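Local coordinates for protein 4-hydroxy-tetrahydrodipicolinate synthase (Methylacidiphilum fumariolicum SolV, PDB 6T3T) that probably catalyses the condensation of pyruvate with aspartate semialdehyde to 4-hydroxy-tetrahydrodipicolinate, a step of lysine biosynthesis, through a Schiff-base intermediate, at residues 176-179 against 180-184; 82-85 against 86-90; 29-33 against 34-38; 235-238 against 239-243; 54-57 against 58-62. All coordinates share one frame; numbering follows the deposited sequence.

All five contacts are local, between neighbouring residues of one subunit, strung along a parallel eight-stranded beta/alpha barrel in the order contact 3, contact 5, contact 2, contact 1, contact 4. Contacts 5 and 2 lie on successive outer helices, 53-67 and 82-95; their centres are 15 Å apart and they touch, Leu88 CD2 lying 4.1 Å from His56 CD2. Contact 3 spans the C-terminal end of helix 21-32 and the loop into strand 38-40, as contact 1 leads from helix 168-177 into strand 183-186. Contact 4, on helix 227-243, one of the helices that follow the barrel strands, is about 36 Å from contact 2, centre to centre, across the chain's middle.

Contact 1. Residues 176-179 against 180-184; sequences EALP and GEFSI
Over one face of the Phe182 ring lies a methyl group, CD2 of Leu178: it sits 3.4 Å from the ring centroid and only 8° off the ring normal, a CH-pi contact almost exactly over the centre. The six ring carbons are therefore nearly equidistant from that methyl, the closest being Phe182 CD2 at 3.5 Å from Leu178 CD2. Leu178 CB adds a second, looser touch at the same side of the ring. With CG anti to the backbone N (chi1 -177°), Phe182 swings its ring back to the leucine that precedes it by four residues.

The backbone between them makes this possible. Leu178 is the first residue to leave helical geometry, and Pro179 to Phe182 form a type I beta turn, closed by the bond from Phe182 N to Pro179 O at 3.3 Å. The N-H comes from above the carbonyl plane at a bent 144°. Pro179 and Gly180 lie on the solvent side of the turn, whereas Leu178 and Phe182 are buried.

The turn links helix 168-177 to strand 183-186 within a beta-alpha-beta unit of the barrel; helix 145-154 supplies Val152 against both Leu178 and Phe182, and Ile161 of strand 158-163 also packs on Phe182.

Contact 2. Residues 82-85 against 86-90; sequences TAEA and IHLTK
Thr89 and Ala85 meet through two hydrogen bonds on one oxygen: Ala85 O accepts the Thr89 backbone N-H and, at 2.8 Å, Thr89 OG1. The two donors approach from opposite faces of the carbonyl plane. The threonine hydroxyl reaches back up the helix because OG1 stands beside its own backbone N, anti to the carbonyl carbon (chi1 -60°). The other backbone bonds across the contact are regular helical ones, among them Leu88 N to Glu84 O at 2.9 Å.

Apolar contacts are lighter. Glu84 and Leu88 run side by side in the same direction, with Glu84 CG 4.2 Å from Leu88 CD1, and Thr82 CG2 approaches Ile86 CD1 to 4.3 Å. The aliphatic part of Glu84 does this touching, while its carboxylate is bonded through OE1 to Ser79 OG.

Packing beyond the helix has two sides. Thr89 and Ala85 press on Ile122 of helix 112-125, whereas Leu88 packs on Tyr53 of helix 53-67.

Thr89 OG1 is also bonded to Thr77 OG1, and Thr82 OG1 to His118 ND1. The buried hydroxyls of helix 82-95 thus have polar mates, one of them the helix's own backbone, which is consistent with a threonine being accommodated in the buried layer between helix 82-95 and strand 99-103.

Contact 3. Residues 29-33 against 34-38; sequences EHQIE and NRIDG
Asn34 folds back over the last turn of helix 21-32 and meets His30 with its amide. Its CB lies 3.4 Å from His30 O, and CG, anti to the carbonyl carbon and beside the backbone N (chi1 -80°), runs past the carbonyl of Glu33. At the tip the amide divides. OD1 is bonded to Arg213 NH2, while ND2 donates to His30 O at 2.9 Å, with an N-H...O angle of 159°. This bond lies in the carbonyl plane, on a lone pair, and the acceptor is also close to the plane of the Asn34 amide. The same ND2 stands 3.3 Å above one face of the His30 imidazole, offset toward its rim, with ring and amide planes 67° apart.

The backbone N of Asn34 bonds to Gln31 O from above the carbonyl plane, and a water bridges Ile32 O and Arg35 N. Further on, Ile36 CG1 comes within 3.3 Å of Gln31 O and 3.5 Å of Gln31 OE1, an oxygen that is bonded to Thr8 OG1. Pro212 of helix 212-223 packs on His30, Gln31, Asn34 and Ile36 alike.

An alanine at Asn34 would take away the amide, and His30 O would probably be left without this donor and Arg213 without this acceptor.

Toward the end of the helix the carbonyls of His30, Gln31 and Ile32 are met by a side-chain amide, a backbone N-H and a water, as the chain leaves helix 21-32 for strand 38-40.

Contact 4. Residues 235-238 against 239-243; sequences QTLY and PLFRD
Leu237 and Phe241, one helical turn apart, cross at an oblique angle, the leucine laid over a face of the phenyl ring. Leu237 CB does most of the touching: it is 3.9 Å from the ring centroid and 23° off the normal, a CH-pi contact displaced toward the rim, with Phe241 CZ at 3.6 Å from that CB. The ring lies back along the helix because Phe241 CG stands beside the backbone N, anti to the carbonyl carbon (chi1 -70°).

Tyr238 and Pro239 meet at about a right angle, Tyr238 CB being 3.4 Å from Pro239 CD. The phenol leads away from the helix toward a neighbouring subunit, where Tyr238 OH bonds to Asp169 of that chain.

Pro239 puts a kink in helix 227-243, which comes after the barrel and helix 212-223: the proline nitrogen has no hydrogen to give, and instead of Thr236 O Leu240 N meets a water, 3.0 Å away, which donates to Thr236 O. Regular bonds resume with Phe241 N to Leu237 O and Arg242 N to Tyr238 O.

Arg242 bends at chi3 and lays one face of its guanidinium over Pro239 CA, 3.7 Å below. In the guanidinium plane its NH1 forms a salt bridge at 3.2 Å to Asp243 OD2, which is met from above the carboxylate plane and also bonds to Thr285 OG1 of helix 276-295.

Contact 5. Residues 54-57 against 58-62; sequences EEHI and ELVRL
Helix 53-67, the middle element of a beta-alpha-beta unit between strands 38-40 and 72-76, carries this contact, in which Ile57 and Arg61 meet one turn apart. Ile57 CG2 lies over one face of the Arg61 guanidinium, 3.6 Å from NH2 and 3.7 Å from NH1. Arg61 starts with CG anti to its N (chi1 -165°) and bends at chi3, which brings its end back along the helix.

At the edge of the guanidinium, in its plane, sits the carboxylate of Glu58. Arg61 NH2 donates to Glu58 OE1 at 2.7 Å with a nearly straight N-H...O angle of 165°, a salt bridge; NE adds a weak bond to the same oxygen. A bend at chi2 turns Glu58 to meet it. An alanine in place of Arg61 would remove the guanidinium, and Glu58 would probably lose its close charge partner and Ile57 CG2 this neighbour.

Behind the side chains the backbone bonds continue, Glu58 N to Glu54 O at 2.9 Å and Leu59 N to Glu55 O likewise, but Val60 N to His56 O is weak at 3.4 Å. Val60 CG2 also touches His56 O. The His56 imidazole leads inward, where NE2 bonds to Gly76 O, and Glu55 forms a salt bridge with Arg268.

The partly exposed Glu58-Arg61 pair and the buried Leu59 and His56 are consistent with an amphipathic helix of a TIM barrel.

Contact 1. Residues 176-179 against 180-184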
# COMPACT_ATOMS: atom_id res chain seq x y z
N GLU A 176 -13.01 7.16 -20.51
CA GLU A 176 -12.13 7.80 -21.49
C GLU A 176 -11.74 6.83 -22.60
O GLU A 176 -11.71 7.20 -23.78
CB GLU A 176 -10.82 8.27 -20.86
CG GLU A 176 -10.61 9.74 -20.62
CD GLU A 176 -10.88 10.63 -21.82
OE1 GLU A 176 -10.13 10.64 -22.82
OE2 GLU A 176 -11.86 11.38 -21.72
N ALA A 177 -11.41 5.59 -22.24
CA ALA A 177 -10.74 4.71 -23.19
C ALA A 177 -11.69 3.85 -24.01
O ALA A 177 -11.29 3.38 -25.08
CB ALA A 177 -9.73 3.81 -22.48
N LEU A 178 -12.92 3.63 -23.57
CA LEU A 178 -13.75 2.63 -24.20
C LEU A 178 -15.00 3.24 -24.81
O LEU A 178 -15.35 4.38 -24.49
CB LEU A 178 -14.13 1.55 -23.17
CG LEU A 178 -12.97 0.54 -23.19
CD1 LEU A 178 -11.84 0.85 -22.21
CD2 LEU A 178 -13.44 -0.88 -23.01
N PRO A 179 -15.63 2.56 -25.78
CA PRO A 179 -16.83 3.13 -26.41
C PRO A 179 -17.98 3.20 -25.42
O PRO A 179 -17.98 2.56 -24.36
CB PRO A 179 -17.15 2.15 -27.54
CG PRO A 179 -15.91 1.28 -27.69
CD PRO A 179 -15.30 1.23 -26.32
N GLY A 180 -19.02 3.93 -25.82
CA GLY A 180 -20.18 4.06 -24.95
C GLY A 180 -20.96 2.77 -24.78
O GLY A 180 -21.62 2.58 -23.75
N GLU A 181 -20.91 1.87 -25.77
CA GLU A 181 -21.69 0.65 -25.67
C GLU A 181 -21.12 -0.30 -24.63
O GLU A 181 -21.83 -1.20 -24.17
CB GLU A 181 -21.79 -0.06 -27.02
CG GLU A 181 -22.64 0.66 -28.07
CD GLU A 181 -24.14 0.29 -28.01
OE1 GLU A 181 -24.52 -0.64 -27.24
OE2 GLU A 181 -24.92 0.93 -28.75
N PHE A 182 -19.85 -0.12 -24.26
CA PHE A 182 -19.21 -0.92 -23.23
C PHE A 182 -19.76 -0.52 -21.86
O PHE A 182 -19.86 0.67 -21.55
CB PHE A 182 -17.70 -0.70 -23.29
CG PHE A 182 -16.91 -1.52 -22.32
CD1 PHE A 182 -16.62 -2.85 -22.59
CD2 PHE A 182 -16.41 -0.95 -21.17
CE1 PHE A 182 -15.84 -3.58 -21.72
CE2 PHE A 182 -15.66 -1.67 -20.29
CZ PHE A 182 -15.37 -2.99 -20.56
N SER A 183 -20.14 -1.50 -21.06
CA SER A 183 -20.84 -1.25 -19.80
C SER A 183 -19.91 -1.46 -18.61
O SER A 183 -19.39 -2.55 -18.41
CB SER A 183 -22.05 -2.16 -19.67
OG SER A 183 -22.95 -1.87 -20.69
N ILE A 184 -19.69 -0.41 -17.82
CA ILE A 184 -18.94 -0.54 -16.58
C ILE A 184 -19.92 -0.68 -15.43
O ILE A 184 -20.78 0.18 -15.23
CB ILE A 184 -18.00 0.65 -16.34
CG1 ILE A 184 -17.08 0.86 -17.55
CG2 ILE A 184 -17.20 0.38 -15.05
CD1 ILE A 184 -16.73 2.31 -17.77

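Contact 2. Residues 82-85 against 86-90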
# COMPACT_ATOMS: atom_id res chain seq x y z
N THR A 82 -6.63 -20.83 -17.98
CA THR A 82 -7.36 -20.45 -19.18
C THR A 82 -8.16 -21.62 -19.74
O THR A 82 -9.31 -21.47 -20.12
CB THR A 82 -6.38 -19.90 -20.21
OG1 THR A 82 -5.62 -18.83 -19.62
CG2 THR A 82 -7.08 -19.40 -21.47
N ALA A 83 -7.56 -22.82 -19.76
CA ALA A 83 -8.29 -23.98 -20.26
C ALA A 83 -9.53 -24.27 -19.42
O ALA A 83 -10.61 -24.51 -19.97
CB ALA A 83 -7.36 -25.20 -20.29
N GLU A 84 -9.41 -24.22 -18.09
CA GLU A 84 -10.57 -24.51 -17.25
C GLU A 84 -11.66 -23.46 -17.42
O GLU A 84 -12.85 -23.78 -17.32
CB GLU A 84 -10.21 -24.63 -15.78
CG GLU A 84 -11.42 -25.13 -15.00
CD GLU A 84 -11.23 -25.18 -13.49
OE1 GLU A 84 -10.32 -24.51 -12.96
OE2 GLU A 84 -11.99 -25.93 -12.82
N ALA A 85 -11.26 -22.19 -17.61
CA ALA A 85 -12.25 -21.13 -17.86
C ALA A 85 -12.97 -21.38 -19.18
O ALA A 85 -14.18 -21.16 -19.29
CB ALA A 85 -11.57 -19.75 -17.86
N ILE A 86 -12.25 -21.82 -20.21
CA ILE A 86 -12.88 -22.15 -21.48
C ILE A 86 -13.89 -23.28 -21.28
O ILE A 86 -15.04 -23.19 -21.74
CB ILE A 86 -11.80 -22.53 -22.51
CG1 ILE A 86 -11.09 -21.27 -23.01
CG2 ILE A 86 -12.40 -23.38 -23.66
CD1 ILE A 86 -9.84 -21.58 -23.86
N HIS A 87 -13.50 -24.31 -20.55
CA HIS A 87 -14.39 -25.45 -20.34
C HIS A 87 -15.63 -25.03 -19.58
O HIS A 87 -16.75 -25.33 -19.99
CB HIS A 87 -13.64 -26.57 -19.61
CG HIS A 87 -14.49 -27.78 -19.33
ND1 HIS A 87 -14.92 -28.64 -20.32
CD2 HIS A 87 -14.99 -28.27 -18.17
CE1 HIS A 87 -15.65 -29.61 -19.78
NE2 HIS A 87 -15.71 -29.40 -18.48
N LEU A 88 -15.44 -24.28 -18.48
CA LEU A 88 -16.57 -23.77 -17.70
C LEU A 88 -17.46 -22.88 -18.55
O LEU A 88 -18.69 -22.97 -18.48
CB LEU A 88 -16.07 -22.96 -16.49
CG LEU A 88 -15.56 -23.80 -15.32
CD1 LEU A 88 -14.88 -22.94 -14.23
CD2 LEU A 88 -16.71 -24.67 -14.77
N THR A 89 -16.87 -22.02 -19.38
CA THR A 89 -17.70 -21.14 -20.20
C THR A 89 -18.51 -21.94 -21.21
O THR A 89 -19.69 -21.67 -21.44
CB THR A 89 -16.85 -20.09 -20.89
OG1 THR A 89 -16.17 -19.32 -19.89
CG2 THR A 89 -17.73 -19.18 -21.75
N LYS A 90 -17.89 -22.96 -21.82
CA LYS A 90 -18.64 -23.74 -22.79
C LYS A 90 -19.78 -24.49 -22.11
O LYS A 90 -20.88 -24.59 -22.67
CB LYS A 90 -17.71 -24.69 -23.51
CG LYS A 90 -16.90 -23.96 -24.59
CD LYS A 90 -15.64 -24.73 -24.96
CE LYS A 90 -14.99 -24.16 -26.19
NZ LYS A 90 -14.83 -25.22 -27.22

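Contact 3. Residues 29-33 against 34-38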
# COMPACT_ATOMS: atom_id res chain seq x y z
N GLU A 29 -36.85 -16.32 -6.77
CA GLU A 29 -38.16 -15.69 -6.94
C GLU A 29 -38.20 -14.32 -6.28
O GLU A 29 -38.80 -13.38 -6.83
CB GLU A 29 -39.26 -16.58 -6.38
CG GLU A 29 -39.42 -17.91 -7.13
CD GLU A 29 -39.87 -17.74 -8.60
OE1 GLU A 29 -40.38 -16.66 -8.99
OE2 GLU A 29 -39.74 -18.72 -9.37
N HIS A 30 -37.62 -14.18 -5.09
CA HIS A 30 -37.61 -12.87 -4.44
C HIS A 30 -36.86 -11.85 -5.29
O HIS A 30 -37.26 -10.68 -5.35
CB HIS A 30 -37.00 -12.99 -3.02
CG HIS A 30 -37.25 -11.80 -2.14
ND1 HIS A 30 -38.52 -11.33 -1.86
CD2 HIS A 30 -36.40 -10.98 -1.47
CE1 HIS A 30 -38.44 -10.27 -1.07
NE2 HIS A 30 -37.16 -10.03 -0.83
N GLN A 31 -35.79 -12.28 -5.99
CA GLN A 31 -35.08 -11.37 -6.89
C GLN A 31 -35.99 -10.94 -8.05
O GLN A 31 -36.13 -9.74 -8.32
CB GLN A 31 -33.80 -12.02 -7.43
CG GLN A 31 -32.71 -12.38 -6.35
CD GLN A 31 -32.27 -11.16 -5.56
OE1 GLN A 31 -31.75 -10.19 -6.12
NE2 GLN A 31 -32.55 -11.17 -4.26
N ILE A 32 -36.61 -11.90 -8.73
CA ILE A 32 -37.44 -11.62 -9.90
C ILE A 32 -38.60 -10.70 -9.54
O ILE A 32 -39.06 -9.89 -10.36
CB ILE A 32 -37.97 -12.94 -10.50
CG1 ILE A 32 -36.83 -13.77 -11.08
CG2 ILE A 32 -39.09 -12.67 -11.53
CD1 ILE A 32 -37.20 -15.22 -11.30
N GLU A 33 -39.13 -10.84 -8.33
CA GLU A 33 -40.28 -10.05 -7.88
C GLU A 33 -39.91 -8.64 -7.50
O GLU A 33 -40.80 -7.84 -7.17
CB GLU A 33 -40.94 -10.71 -6.64
CG GLU A 33 -41.76 -11.98 -6.90
CD GLU A 33 -41.95 -12.77 -5.60
OE1 GLU A 33 -41.47 -12.28 -4.54
OE2 GLU A 33 -42.52 -13.89 -5.64
N ASN A 34 -38.62 -8.31 -7.49
CA ASN A 34 -38.19 -7.04 -6.94
C ASN A 34 -37.27 -6.30 -7.88
O ASN A 34 -36.31 -5.65 -7.46
CB ASN A 34 -37.57 -7.28 -5.57
CG ASN A 34 -38.63 -7.45 -4.51
OD1 ASN A 34 -39.37 -6.51 -4.23
ND2 ASN A 34 -38.76 -8.64 -3.98
N ARG A 35 -37.57 -6.37 -9.18
CA ARG A 35 -37.02 -5.47 -10.19
C ARG A 35 -35.51 -5.66 -10.39
O ARG A 35 -34.78 -4.70 -10.65
CB ARG A 35 -37.38 -4.01 -9.86
CG ARG A 35 -38.90 -3.86 -9.64
CD ARG A 35 -39.38 -2.43 -9.82
NE ARG A 35 -39.00 -1.88 -11.11
CZ ARG A 35 -39.20 -0.61 -11.48
NH1 ARG A 35 -39.80 0.24 -10.65
NH2 ARG A 35 -38.80 -0.20 -12.67
N ILE A 36 -35.04 -6.88 -10.24
CA ILE A 36 -33.65 -7.21 -10.50
C ILE A 36 -33.49 -7.57 -11.97
O ILE A 36 -34.30 -8.31 -12.55
CB ILE A 36 -33.21 -8.34 -9.55
CG1 ILE A 36 -33.40 -7.82 -8.12
CG2 ILE A 36 -31.80 -8.80 -9.84
CD1 ILE A 36 -32.30 -6.85 -7.69
N ASP A 37 -32.44 -7.03 -12.60
CA ASP A 37 -32.28 -7.23 -14.03
C ASP A 37 -31.66 -8.57 -14.37
O ASP A 37 -31.87 -9.06 -15.49
CB ASP A 37 -31.46 -6.10 -14.63
CG ASP A 37 -32.17 -4.78 -14.50
OD1 ASP A 37 -33.22 -4.63 -15.16
OD2 ASP A 37 -31.76 -3.95 -13.66
N GLY A 38 -30.91 -9.17 -13.45
CA GLY A 38 -30.27 -10.43 -13.77
C GLY A 38 -29.56 -10.99 -12.56
O GLY A 38 -29.49 -10.36 -11.50
O HOH W 1 -39.98 -7.02 -10.60

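Contact 4. Residues 235-238 against 239-243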
# COMPACT_ATOMS: atom_id res chain seq x y z
N GLN A 235 -27.27 6.78 1.36
CA GLN A 235 -26.90 7.03 2.76
C GLN A 235 -27.71 6.14 3.69
O GLN A 235 -27.19 5.68 4.73
CB GLN A 235 -27.10 8.52 3.12
CG GLN A 235 -26.19 9.53 2.37
CD GLN A 235 -26.65 11.02 2.45
OE1 GLN A 235 -27.68 11.34 3.02
NE2 GLN A 235 -25.85 11.91 1.86
N THR A 236 -28.96 5.85 3.32
CA THR A 236 -29.78 4.92 4.09
C THR A 236 -29.14 3.54 4.12
O THR A 236 -29.14 2.87 5.16
CB THR A 236 -31.18 4.82 3.50
OG1 THR A 236 -31.82 6.11 3.52
CG2 THR A 236 -32.03 3.82 4.28
N LEU A 237 -28.62 3.09 2.97
CA LEU A 237 -28.06 1.75 2.90
C LEU A 237 -26.59 1.67 3.27
O LEU A 237 -26.10 0.57 3.53
CB LEU A 237 -28.22 1.19 1.48
CG LEU A 237 -29.64 0.77 1.11
CD1 LEU A 237 -29.70 0.66 -0.40
CD2 LEU A 237 -30.00 -0.54 1.76
N TYR A 238 -25.87 2.81 3.32
CA TYR A 238 -24.41 2.78 3.43
C TYR A 238 -23.88 1.96 4.60
O TYR A 238 -22.91 1.20 4.40
CB TYR A 238 -23.84 4.21 3.48
CG TYR A 238 -22.34 4.12 3.56
CD1 TYR A 238 -21.60 3.70 2.46
CD2 TYR A 238 -21.67 4.32 4.75
CE1 TYR A 238 -20.24 3.54 2.53
CE2 TYR A 238 -20.30 4.17 4.84
CZ TYR A 238 -19.60 3.78 3.73
OH TYR A 238 -18.24 3.62 3.83
N PRO A 239 -24.39 2.07 5.83
CA PRO A 239 -23.86 1.22 6.91
C PRO A 239 -24.05 -0.26 6.65
O PRO A 239 -23.16 -1.06 7.01
CB PRO A 239 -24.63 1.70 8.14
CG PRO A 239 -24.91 3.17 7.82
CD PRO A 239 -25.30 3.11 6.37
N LEU A 240 -25.14 -0.66 6.00
CA LEU A 240 -25.26 -2.05 5.58
C LEU A 240 -24.19 -2.40 4.54
O LEU A 240 -23.53 -3.44 4.65
CB LEU A 240 -26.66 -2.34 5.03
CG LEU A 240 -26.80 -3.82 4.59
CD1 LEU A 240 -26.88 -4.77 5.77
CD2 LEU A 240 -27.97 -4.02 3.65
N PHE A 241 -23.99 -1.53 3.53
CA PHE A 241 -22.95 -1.78 2.53
C PHE A 241 -21.60 -2.04 3.19
O PHE A 241 -20.84 -2.90 2.74
CB PHE A 241 -22.81 -0.60 1.58
CG PHE A 241 -23.95 -0.43 0.63
CD1 PHE A 241 -24.89 -1.45 0.44
CD2 PHE A 241 -24.09 0.76 -0.06
CE1 PHE A 241 -25.97 -1.27 -0.44
CE2 PHE A 241 -25.18 0.96 -0.95
CZ PHE A 241 -26.11 -0.07 -1.15
N ARG A 242 -21.28 -1.24 4.21
CA ARG A 242 -20.04 -1.37 4.97
C ARG A 242 -19.98 -2.70 5.72
O ARG A 242 -18.98 -3.44 5.64
CB ARG A 242 -19.96 -0.18 5.94
CG ARG A 242 -18.66 0.20 6.59
CD ARG A 242 -19.04 1.14 7.78
NE ARG A 242 -20.04 0.50 8.67
CZ ARG A 242 -21.00 1.14 9.36
NH1 ARG A 242 -21.84 0.43 10.10
NH2 ARG A 242 -21.13 2.46 9.30
N ASP A 243 -21.03 -3.03 6.48
CA ASP A 243 -20.98 -4.23 7.30
C ASP A 243 -21.14 -5.52 6.51
O ASP A 243 -20.81 -6.59 7.04
CB ASP A 243 -22.02 -4.12 8.41
CG ASP A 243 -21.57 -3.18 9.49
OD1 ASP A 243 -20.36 -2.88 9.50
OD2 ASP A 243 -22.39 -2.73 10.31
O HOH W 2 -27.66 0.88 6.66

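Contact 5. Residues 54-57 against 58-62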
# COMPACT_ATOMS: atom_id res chain seq x y z
N GLU A 54 -19.12 -30.40 -10.64
CA GLU A 54 -20.52 -30.77 -10.86
C GLU A 54 -21.48 -29.97 -9.99
O GLU A 54 -22.59 -29.65 -10.43
CB GLU A 54 -20.50 -32.28 -10.81
CG GLU A 54 -19.34 -32.20 -11.84
CD GLU A 54 -18.24 -33.21 -11.96
OE1 GLU A 54 -17.59 -33.28 -10.86
OE2 GLU A 54 -17.91 -33.69 -13.09
N GLU A 55 -21.08 -29.59 -8.78
CA GLU A 55 -21.89 -28.61 -8.07
C GLU A 55 -21.89 -27.27 -8.81
O GLU A 55 -22.93 -26.63 -8.92
CB GLU A 55 -21.38 -28.43 -6.64
CG GLU A 55 -21.94 -29.46 -5.70
CD GLU A 55 -21.26 -29.42 -4.36
OE1 GLU A 55 -20.05 -29.15 -4.31
OE2 GLU A 55 -21.95 -29.65 -3.35
N HIS A 56 -20.73 -26.85 -9.34
CA HIS A 56 -20.64 -25.61 -10.13
C HIS A 56 -21.60 -25.65 -11.31
O HIS A 56 -22.33 -24.69 -11.58
CB HIS A 56 -19.21 -25.42 -10.63
CG HIS A 56 -18.90 -24.03 -11.11
ND1 HIS A 56 -17.90 -23.26 -10.56
CD2 HIS A 56 -19.46 -23.27 -12.09
CE1 HIS A 56 -17.85 -22.09 -11.19
NE2 HIS A 56 -18.78 -22.08 -12.12
N ILE A 57 -21.60 -26.76 -12.04
CA ILE A 57 -22.48 -26.91 -13.19
C ILE A 57 -23.93 -26.94 -12.74
O ILE A 57 -24.79 -26.30 -13.35
CB ILE A 57 -22.11 -28.17 -13.99
CG1 ILE A 57 -20.66 -28.09 -14.47
CG2 ILE A 57 -23.04 -28.35 -15.17
CD1 ILE A 57 -20.31 -26.78 -15.08
N GLU A 58 -24.22 -27.64 -11.64
CA GLU A 58 -25.60 -27.79 -11.19
C GLU A 58 -26.22 -26.48 -10.70
O GLU A 58 -27.41 -26.24 -10.92
CB GLU A 58 -25.69 -28.84 -10.08
CG GLU A 58 -27.11 -29.22 -9.72
CD GLU A 58 -27.87 -29.87 -10.89
OE1 GLU A 58 -27.22 -30.42 -11.82
OE2 GLU A 58 -29.11 -29.84 -10.88
N LEU A 59 -25.45 -25.65 -10.00
CA LEU A 59 -26.00 -24.37 -9.55
C LEU A 59 -26.37 -23.50 -10.74
O LEU A 59 -27.43 -22.86 -10.75
CB LEU A 59 -25.00 -23.64 -8.65
CG LEU A 59 -25.11 -23.89 -7.14
CD1 LEU A 59 -23.76 -23.66 -6.48
CD2 LEU A 59 -26.18 -23.00 -6.48
N VAL A 60 -25.53 -23.52 -11.79
CA VAL A 60 -25.85 -22.72 -12.96
C VAL A 60 -27.08 -23.28 -13.67
O VAL A 60 -27.96 -22.52 -14.10
CB VAL A 60 -24.64 -22.65 -13.90
CG1 VAL A 60 -25.02 -21.91 -15.22
CG2 VAL A 60 -23.52 -21.97 -13.19
N ARG A 61 -27.18 -24.60 -13.75
CA ARG A 61 -28.33 -25.22 -14.40
C ARG A 61 -29.61 -24.94 -13.62
O ARG A 61 -30.64 -24.62 -14.22
CB ARG A 61 -28.11 -26.72 -14.56
CG ARG A 61 -29.08 -27.37 -15.54
CD ARG A 61 -28.50 -28.66 -16.05
NE ARG A 61 -27.69 -29.26 -15.01
CZ ARG A 61 -26.54 -29.90 -15.22
NH1 ARG A 61 -26.04 -30.00 -16.45
NH2 ARG A 61 -25.88 -30.41 -14.18
N LEU A 62 -29.56 -25.10 -12.29
CA LEU A 62 -30.74 -24.85 -11.47
C LEU A 62 -31.21 -23.41 -11.61
O LEU A 62 -32.41 -23.15 -11.71
CB LEU A 62 -30.43 -25.12 -10.01
CG LEU A 62 -30.43 -26.58 -9.62
CD1 LEU A 62 -29.68 -26.71 -8.30
CD2 LEU A 62 -31.86 -27.09 -9.53